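Local atomic coordinates of CbsA (Xanthomonas oryzae pv. oryzae, PDB entry 5XYH), a protein that probably hydrolyses beta-1,4-glucosidic bonds of cellulose to release cellobiose, as a family 6 glycoside hydrolase of exoglucanase type that degrades plant cell walls. Residues Val142-Pro147 / Gly229-Thr234; Pro248-Gly253 / Asn317-Ser322; Asp52-Asp55 / Ser61-Ala64. All coordinates share one frame; numbering follows the deposited sequence.

The three contacts run from the core of the chain to its surface and share no helix or strand. Interaction 1 lies near the centre and joins two strands of the barrel sheet by aliphatic packing. Interaction 2, a surface contact about 32 Å from it between centres, is also apolar, but there a tyrosine of a short helix is met by two aliphatic side chains at and just before a strand of a small hairpin. Interaction 3 is partly buried, its nearest atoms about 8 Å from those of interaction 1, and is mainly polar: a salt bridge and two waters join residues close in sequence. Interactions 2 and 3 lie on opposite sides of the chain's centre.

Interaction 1 (Val142-Pro147 / Gly229-Thr234); sequences VNIIEP and GFITNT
Ile-144 and Ile-231 meet through their delta methyls inside the distorted beta/alpha barrel characteristic of glycoside hydrolase family 6. Strands 140-145 and 229-232 are not bonded to each other. Both run parallel to strand 188-193, which lies between them in the sheet, so the contact is made by side chains alone, the two isoleucines reaching from one strand to its second neighbour.

The tight part is the isoleucine pair. CD1 of Ile-144 lies 3.5 Å from CD1 of Ile-231, and the two side chains cross at about a right angle. Ile-231 reaches this point as an extended chain, its CG1 anti to the backbone N (chi1 177°), which sends CD1 forward against both CD1 and CG1 of Ile-144. A second point of touch lies at the branch methyls, nearer the backbones, CG2 of Ile-144 being 3.9 Å from CG2 of Ile-231. Both residues are buried, and Tyr-48 also packs on Ile-144.

The looser part begins where the strands have ended, toward the C-terminal ends, the side on which enzymes of this barrel type carry their active site. Here Pro-147 meets Thr-234, which is partly exposed. The proline ring offers CG and CB to a single methyl, Thr-234 CG2, with CG at 4.0 Å from it. Pro-147 also packs on Val-91 of strand 86-92. The rotation of Thr-234 divides its two branches between different tasks: the methyl goes to the proline, while the hydroxyl hydrogen-bonds to OD1 of Asp-193, at the end of the intervening strand. That same hydroxyl oxygen, Thr-234 OG1, sits 4.1 Å from CG2 of Ile-144.

Interaction 2 (Pro248-Gly253 / Asn317-Ser322); sequences PDLTIG and NTYVNS
Ile-252 presses the end of its side chain on the ring of Tyr-319 in a CH-pi contact. Its CD1 lies 3.6 Å from the ring centroid and 25° off the ring normal, over one face but shifted from the middle toward the rim. The shift is toward the root of the side chain: CD1 of Ile-252 is nearest to CG of Tyr-319, at 3.3 Å, which is close for carbon atoms, and it also touches CB of the tyrosine. CG1 of Ile-252 is anti to the carbonyl carbon (chi1 -61°), and the nearly extended chain beyond it carries CD1 to the ring.

Apolar packing adds the far end of the tyrosine. Leu-250, two residues earlier, packs CD2 on CZ of Tyr-319 at 3.8 Å and comes to 3.6 Å from the hydroxyl OH of the same residue. This approach is oblique to the ring. The two aliphatic methyls thus divide the tyrosine between them, one near CG and one near the hydroxyl.

Hydrogen bonds lie on the helix side. OG of Ser-322 donates to the carbonyl O of Tyr-319 at 2.7 Å, one turn back, and the same OG is also bonded to the backbone N of Ser-312. Asn-317 joins the helix to the segment following the hairpin, its OD1 accepting from the backbone N of Thr-261.

Tyr-319 itself comes from helix 316-323, and Ala-311 also touches it. The arrangement is a two-stranded antiparallel beta hairpin, strands 251-252 and 255-256, leaning on an aromatic residue of a short helix, both elements outlying excursions on the surface of the barrel domain.

Interaction 3 (Asp52-Asp55 / Ser61-Ala64); sequences DSID and SRNA
Arg-62 grips Asp-55 side-on, with NE and NH2 both directed at one carboxylate oxygen. The bond from NE of Arg-62 to OD1 of Asp-55 is 2.9 Å long, with an N-H...O angle of 154°, while that from NH2 of Arg-62 to the same OD1 is 3.1 Å and more bent. The oxygen lies almost in the guanidinium plane. The carboxylate is turned 85° against that plane; NH2 meets OD1 nearly in line with its C-O bond, and NE comes from above the carboxylate plane. A bend in the arginine chain (chi3 66°) turns the NE/NH2 edge of the guanidinium to the aspartate, and NH2 passes CG2 of Ile-54 at a slant.

Asp-55 lies at the start of the short, weakly bonded helix 54-58, which Ser-53 precedes as N-cap: its OG accepts from the backbone N of Ala-56. The neighbouring Ile-54 N is taken up by OE2 of Glu-108, and Arg-98 bonds to the carbonyl O of Asp-52.

Two waters link Asp-52 and the cap residue Ser-53 to Asn-63 in the loop after the helix. One water donates to OD1 of Asp-52 at 2.8 Å and to OD1 of Asn-63 at 2.9 Å, and accepts from OG of Ser-53 at 2.7 Å. The other donates to the same Asp-52 OD1 at 2.9 Å and accepts from ND2 of Asn-63 at 3.1 Å. Both ends of the buried Asn-63 amide thus have a water partner, while its CB rests 3.8 Å from the carbonyl O of Asp-55.

Interaction 1 (Val142-Pro147 / Gly229-Thr234)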
loop_
_atom_site.group_PDB
_atom_site.type_symbol
_atom_site.label_atom_id
_atom_site.label_comp_id
_atom_site.label_asym_id
_atom_site.label_seq_id
_atom_site.Cartn_x
_atom_site.Cartn_y
_atom_site.Cartn_z
ATOM N N VAL A 142 -2.059 13.829 -3.192
ATOM C CA VAL A 142 -2.330 12.533 -3.818
ATOM C C VAL A 142 -2.707 11.563 -2.714
ATOM O O VAL A 142 -1.866 11.205 -1.876
ATOM C CB VAL A 142 -1.135 11.999 -4.622
ATOM C CG1 VAL A 142 -1.472 10.621 -5.197
ATOM C CG2 VAL A 142 -0.736 12.968 -5.732
ATOM N N ASN A 143 -3.959 11.116 -2.729
ATOM C CA ASN A 143 -4.519 10.275 -1.677
ATOM C C ASN A 143 -4.534 8.802 -2.083
ATOM O O ASN A 143 -5.020 8.449 -3.167
ATOM C CB ASN A 143 -5.944 10.719 -1.349
ATOM C CG ASN A 143 -5.993 12.045 -0.638
ATOM O OD1 ASN A 143 -5.128 12.359 0.189
ATOM N ND2 ASN A 143 -7.007 12.846 -0.957
ATOM N N ILE A 144 -4.022 7.946 -1.201
ATOM C CA ILE A 144 -4.308 6.522 -1.244
ATOM C C ILE A 144 -5.572 6.301 -0.423
ATOM O O ILE A 144 -5.576 6.504 0.796
ATOM C CB ILE A 144 -3.137 5.688 -0.706
ATOM C CG1 ILE A 144 -1.912 5.891 -1.613
ATOM C CG2 ILE A 144 -3.540 4.205 -0.612
ATOM C CD1 ILE A 144 -0.630 5.238 -1.110
ATOM N N ILE A 145 -6.647 5.884 -1.085
ATOM C CA ILE A 145 -7.970 5.837 -0.470
ATOM C C ILE A 145 -8.190 4.477 0.198
ATOM O O ILE A 145 -8.385 3.462 -0.480
ATOM C CB ILE A 145 -9.073 6.127 -1.492
ATOM C CG1 ILE A 145 -8.905 7.540 -2.071
ATOM C CG2 ILE A 145 -10.447 5.945 -0.832
ATOM C CD1 ILE A 145 -9.098 8.668 -1.057
ATOM N N GLU A 146 -8.180 4.475 1.538
ATOM C CA GLU A 146 -8.525 3.391 2.462
ATOM C C GLU A 146 -8.003 2.030 2.020
ATOM O O GLU A 146 -8.778 1.175 1.561
ATOM C CB GLU A 146 -10.040 3.346 2.678
ATOM C CG GLU A 146 -10.606 4.571 3.429
ATOM C CD GLU A 146 -10.161 4.656 4.885
ATOM O OE1 GLU A 146 -9.680 3.632 5.438
ATOM O OE2 GLU A 146 -10.302 5.758 5.477
ATOM N N PRO A 147 -6.705 1.784 2.185
ATOM C CA PRO A 147 -6.170 0.440 1.945
ATOM C C PRO A 147 -6.870 -0.598 2.809
ATOM O O PRO A 147 -7.392 -0.299 3.887
ATOM C CB PRO A 147 -4.691 0.566 2.326
ATOM C CG PRO A 147 -4.393 2.003 2.381
ATOM C CD PRO A 147 -5.670 2.736 2.625
ATOM N N GLY A 229 -7.600 7.261 -10.286
ATOM C CA GLY A 229 -7.063 5.966 -10.668
ATOM C C GLY A 229 -7.099 5.005 -9.497
ATOM O O GLY A 229 -7.887 5.171 -8.557
ATOM N N PHE A 230 -6.225 4.012 -9.564
ATOM C CA PHE A 230 -6.158 2.924 -8.602
ATOM C C PHE A 230 -4.717 2.747 -8.153
ATOM O O PHE A 230 -3.790 3.171 -8.844
ATOM C CB PHE A 230 -6.678 1.627 -9.218
ATOM C CG PHE A 230 -8.099 1.718 -9.695
ATOM C CD1 PHE A 230 -8.391 2.148 -10.979
ATOM C CD2 PHE A 230 -9.138 1.361 -8.860
ATOM C CE1 PHE A 230 -9.699 2.231 -11.423
ATOM C CE2 PHE A 230 -10.446 1.441 -9.284
ATOM C CZ PHE A 230 -10.728 1.873 -10.579
ATOM N N ILE A 231 -4.520 2.105 -6.995
ATOM C CA ILE A 231 -3.178 1.749 -6.541
ATOM C C ILE A 231 -3.169 0.304 -6.066
ATOM O O ILE A 231 -4.072 -0.124 -5.343
ATOM C CB ILE A 231 -2.651 2.686 -5.422
ATOM C CG1 ILE A 231 -1.278 2.209 -4.943
ATOM C CG2 ILE A 231 -3.626 2.798 -4.245
ATOM C CD1 ILE A 231 -0.570 3.153 -3.982
ATOM N N THR A 232 -2.138 -0.440 -6.457
ATOM C CA THR A 232 -1.918 -1.808 -6.006
ATOM C C THR A 232 -0.659 -1.888 -5.141
ATOM O O THR A 232 0.199 -0.995 -5.164
ATOM C CB THR A 232 -1.784 -2.771 -7.193
ATOM O OG1 THR A 232 -0.474 -2.650 -7.771
ATOM C CG2 THR A 232 -2.852 -2.482 -8.260
ATOM N N ASN A 233 -0.567 -2.966 -4.358
ATOM C CA ASN A 233 0.610 -3.347 -3.573
ATOM C C ASN A 233 0.845 -2.469 -2.353
ATOM O O ASN A 233 1.920 -2.583 -1.734
ATOM C CB ASN A 233 1.898 -3.366 -4.410
ATOM C CG ASN A 233 2.832 -4.506 -4.007
ATOM O OD1 ASN A 233 2.374 -5.602 -3.678
ATOM N ND2 ASN A 233 4.145 -4.260 -4.061
ATOM N N THR A 234 -0.123 -1.631 -1.966
ATOM C CA THR A 234 0.056 -0.741 -0.824
ATOM C C THR A 234 0.476 -1.535 0.402
ATOM O O THR A 234 -0.239 -2.443 0.837
ATOM C CB THR A 234 -1.233 0.023 -0.525
ATOM O OG1 THR A 234 -1.624 0.795 -1.674
ATOM C CG2 THR A 234 -0.997 0.978 0.640
#

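Interaction 2 (Pro248-Gly253 / Asn317-Ser322)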
loop_
_atom_site.group_PDB
_atom_site.type_symbol
_atom_site.label_atom_id
_atom_site.label_comp_id
_atom_site.label_asym_id
_atom_site.label_seq_id
_atom_site.Cartn_x
_atom_site.Cartn_y
_atom_site.Cartn_z
ATOM N N PRO A 248 2.689 -17.584 -17.197
ATOM C CA PRO A 248 2.060 -18.445 -16.179
ATOM C C PRO A 248 1.457 -19.720 -16.737
ATOM O O PRO A 248 1.170 -20.639 -15.958
ATOM C CB PRO A 248 0.967 -17.542 -15.575
ATOM C CG PRO A 248 1.327 -16.149 -16.023
ATOM C CD PRO A 248 2.000 -16.292 -17.332
ATOM N N ASP A 249 1.248 -19.803 -18.051
ATOM C CA ASP A 249 0.618 -20.959 -18.669
ATOM C C ASP A 249 1.618 -21.997 -19.139
ATOM O O ASP A 249 1.204 -23.055 -19.625
ATOM C CB ASP A 249 -0.234 -20.512 -19.856
ATOM C CG ASP A 249 -1.199 -19.413 -19.491
ATOM O OD1 ASP A 249 -2.029 -19.630 -18.581
ATOM O OD2 ASP A 249 -1.115 -18.320 -20.108
ATOM N N LEU A 250 2.911 -21.714 -19.024
ATOM C CA LEU A 250 3.934 -22.677 -19.398
ATOM C C LEU A 250 3.707 -23.984 -18.648
ATOM O O LEU A 250 3.521 -23.978 -17.429
ATOM C CB LEU A 250 5.305 -22.104 -19.064
ATOM C CG LEU A 250 6.492 -23.050 -19.195
ATOM C CD1 LEU A 250 6.762 -23.304 -20.686
ATOM C CD2 LEU A 250 7.707 -22.459 -18.491
ATOM N N THR A 251 3.704 -25.104 -19.365
ATOM C CA THR A 251 3.427 -26.388 -18.729
ATOM C C THR A 251 4.712 -27.164 -18.514
ATOM O O THR A 251 5.619 -27.138 -19.350
ATOM C CB THR A 251 2.444 -27.251 -19.525
ATOM O OG1 THR A 251 3.079 -27.764 -20.706
ATOM C CG2 THR A 251 1.181 -26.463 -19.880
ATOM N N ILE A 252 4.787 -27.833 -17.367
ATOM C CA ILE A 252 5.879 -28.736 -17.033
ATOM C C ILE A 252 5.250 -29.945 -16.364
ATOM O O ILE A 252 4.408 -29.792 -15.472
ATOM C CB ILE A 252 6.905 -28.067 -16.102
ATOM C CG1 ILE A 252 7.511 -26.847 -16.780
ATOM C CG2 ILE A 252 7.992 -29.052 -15.699
ATOM C CD1 ILE A 252 8.128 -25.906 -15.798
ATOM N N GLY A 253 5.634 -31.142 -16.796
ATOM C CA GLY A 253 4.941 -32.323 -16.320
ATOM C C GLY A 253 3.452 -32.280 -16.574
ATOM O O GLY A 253 2.670 -32.828 -15.784
ATOM N N ASN A 317 6.596 -27.176 -9.243
ATOM C CA ASN A 317 7.046 -26.612 -7.972
ATOM C C ASN A 317 8.543 -26.331 -7.994
ATOM O O ASN A 317 8.983 -25.238 -7.614
ATOM C CB ASN A 317 6.688 -27.545 -6.816
ATOM C CG ASN A 317 5.227 -27.460 -6.446
ATOM O OD1 ASN A 317 4.556 -26.472 -6.755
ATOM N ND2 ASN A 317 4.727 -28.481 -5.755
ATOM N N THR A 318 9.347 -27.308 -8.424
ATOM C CA THR A 318 10.785 -27.068 -8.506
ATOM C C THR A 318 11.069 -25.870 -9.395
ATOM O O THR A 318 11.878 -25.004 -9.047
ATOM C CB THR A 318 11.508 -28.310 -9.034
ATOM O OG1 THR A 318 11.252 -29.418 -8.166
ATOM C CG2 THR A 318 13.017 -28.074 -9.108
ATOM N N TYR A 319 10.376 -25.796 -10.532
ATOM C CA TYR A 319 10.601 -24.717 -11.492
ATOM C C TYR A 319 10.268 -23.363 -10.890
ATOM O O TYR A 319 11.102 -22.458 -10.881
ATOM C CB TYR A 319 9.761 -24.961 -12.742
ATOM C CG TYR A 319 10.100 -24.055 -13.915
ATOM C CD1 TYR A 319 11.084 -24.411 -14.834
ATOM C CD2 TYR A 319 9.409 -22.865 -14.129
ATOM C CE1 TYR A 319 11.383 -23.588 -15.920
ATOM C CE2 TYR A 319 9.701 -22.042 -15.206
ATOM C CZ TYR A 319 10.687 -22.405 -16.099
ATOM O OH TYR A 319 10.975 -21.593 -17.179
ATOM N N VAL A 320 9.043 -23.214 -10.380
ATOM C CA VAL A 320 8.590 -21.941 -9.817
ATOM C C VAL A 320 9.467 -21.535 -8.636
ATOM O O VAL A 320 9.925 -20.388 -8.546
ATOM C CB VAL A 320 7.104 -22.041 -9.421
ATOM C CG1 VAL A 320 6.718 -20.961 -8.405
ATOM C CG2 VAL A 320 6.215 -21.959 -10.670
ATOM N N ASN A 321 9.726 -22.476 -7.718
ATOM C CA ASN A 321 10.531 -22.146 -6.537
ATOM C C ASN A 321 11.982 -21.836 -6.897
ATOM O O ASN A 321 12.641 -21.076 -6.184
ATOM C CB ASN A 321 10.475 -23.278 -5.502
ATOM C CG ASN A 321 9.089 -23.472 -4.931
ATOM O OD1 ASN A 321 8.263 -22.552 -4.955
ATOM N ND2 ASN A 321 8.817 -24.672 -4.409
ATOM N N SER A 322 12.502 -22.410 -7.983
ATOM C CA SER A 322 13.841 -22.016 -8.400
ATOM C C SER A 322 13.862 -20.590 -8.927
ATOM O O SER A 322 14.849 -19.875 -8.729
ATOM C CB SER A 322 14.377 -22.969 -9.472
ATOM O OG SER A 322 13.776 -22.724 -10.730
#

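Interaction 3 (Asp52-Asp55 / Ser61-Ala64)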
loop_
_atom_site.group_PDB
_atom_site.type_symbol
_atom_site.label_atom_id
_atom_site.label_comp_id
_atom_site.label_asym_id
_atom_site.label_seq_id
_atom_site.Cartn_x
_atom_site.Cartn_y
_atom_site.Cartn_z
ATOM N N ASP A 52 -3.532 7.354 9.939
ATOM C CA ASP A 52 -4.123 6.110 10.408
ATOM C C ASP A 52 -5.003 6.284 11.639
ATOM O O ASP A 52 -5.439 5.281 12.210
ATOM C CB ASP A 52 -3.028 5.065 10.680
ATOM C CG ASP A 52 -2.028 5.502 11.735
ATOM O OD1 ASP A 52 -1.672 6.700 11.790
ATOM O OD2 ASP A 52 -1.584 4.626 12.506
ATOM N N SER A 53 -5.293 7.520 12.042
ATOM C CA SER A 53 -6.238 7.794 13.120
ATOM C C SER A 53 -6.573 9.274 13.072
ATOM O O SER A 53 -5.877 10.064 12.433
ATOM C CB SER A 53 -5.661 7.434 14.494
ATOM O OG SER A 53 -4.552 8.272 14.762
ATOM N N ILE A 54 -7.640 9.645 13.784
ATOM C CA ILE A 54 -7.921 11.064 13.990
ATOM C C ILE A 54 -6.721 11.751 14.624
ATOM O O ILE A 54 -6.336 12.854 14.220
ATOM C CB ILE A 54 -9.191 11.236 14.841
ATOM C CG1 ILE A 54 -10.396 10.651 14.094
ATOM C CG2 ILE A 54 -9.401 12.702 15.193
ATOM C CD1 ILE A 54 -11.603 10.383 14.985
ATOM N N ASP A 55 -6.096 11.096 15.612
ATOM C CA ASP A 55 -4.918 11.664 16.268
ATOM C C ASP A 55 -3.802 11.975 15.278
ATOM O O ASP A 55 -3.048 12.933 15.481
ATOM C CB ASP A 55 -4.393 10.718 17.349
ATOM C CG ASP A 55 -5.182 10.809 18.655
ATOM O OD1 ASP A 55 -5.829 11.853 18.925
ATOM O OD2 ASP A 55 -5.139 9.834 19.431
ATOM N N SER A 61 2.097 15.400 20.495
ATOM C CA SER A 61 1.914 14.426 21.559
ATOM C C SER A 61 0.736 13.505 21.286
ATOM O O SER A 61 0.635 12.443 21.900
ATOM C CB SER A 61 1.743 15.127 22.906
ATOM O OG SER A 61 0.629 15.987 22.883
ATOM N N ARG A 62 -0.138 13.863 20.347
ATOM C CA ARG A 62 -1.207 12.951 19.989
ATOM C C ARG A 62 -0.750 11.868 19.024
ATOM O O ARG A 62 -1.481 10.902 18.827
ATOM C CB ARG A 62 -2.388 13.724 19.401
ATOM C CG ARG A 62 -3.107 14.584 20.442
ATOM C CD ARG A 62 -4.213 15.449 19.842
ATOM N NE ARG A 62 -5.331 14.665 19.318
ATOM C CZ ARG A 62 -6.483 15.189 18.911
ATOM N NH1 ARG A 62 -6.684 16.500 18.968
ATOM N NH2 ARG A 62 -7.436 14.401 18.441
ATOM N N ASN A 63 0.435 11.982 18.421
ATOM C CA ASN A 63 0.820 10.922 17.490
ATOM C C ASN A 63 2.339 10.733 17.477
ATOM O O ASN A 63 3.016 10.965 16.482
ATOM C CB ASN A 63 0.281 11.194 16.084
ATOM C CG ASN A 63 0.373 9.979 15.193
ATOM O OD1 ASN A 63 0.168 8.850 15.652
ATOM N ND2 ASN A 63 0.694 10.196 13.914
ATOM N N ALA A 64 2.873 10.278 18.614
ATOM C CA ALA A 64 4.259 9.810 18.725
ATOM C C ALA A 64 5.273 10.859 18.272
ATOM O O ALA A 64 6.350 10.519 17.770
ATOM C CB ALA A 64 4.467 8.505 17.948
HETATM O O HOH W 1 1.019 7.702 12.173
HETATM O O HOH W 2 -2.019 7.403 14.433
#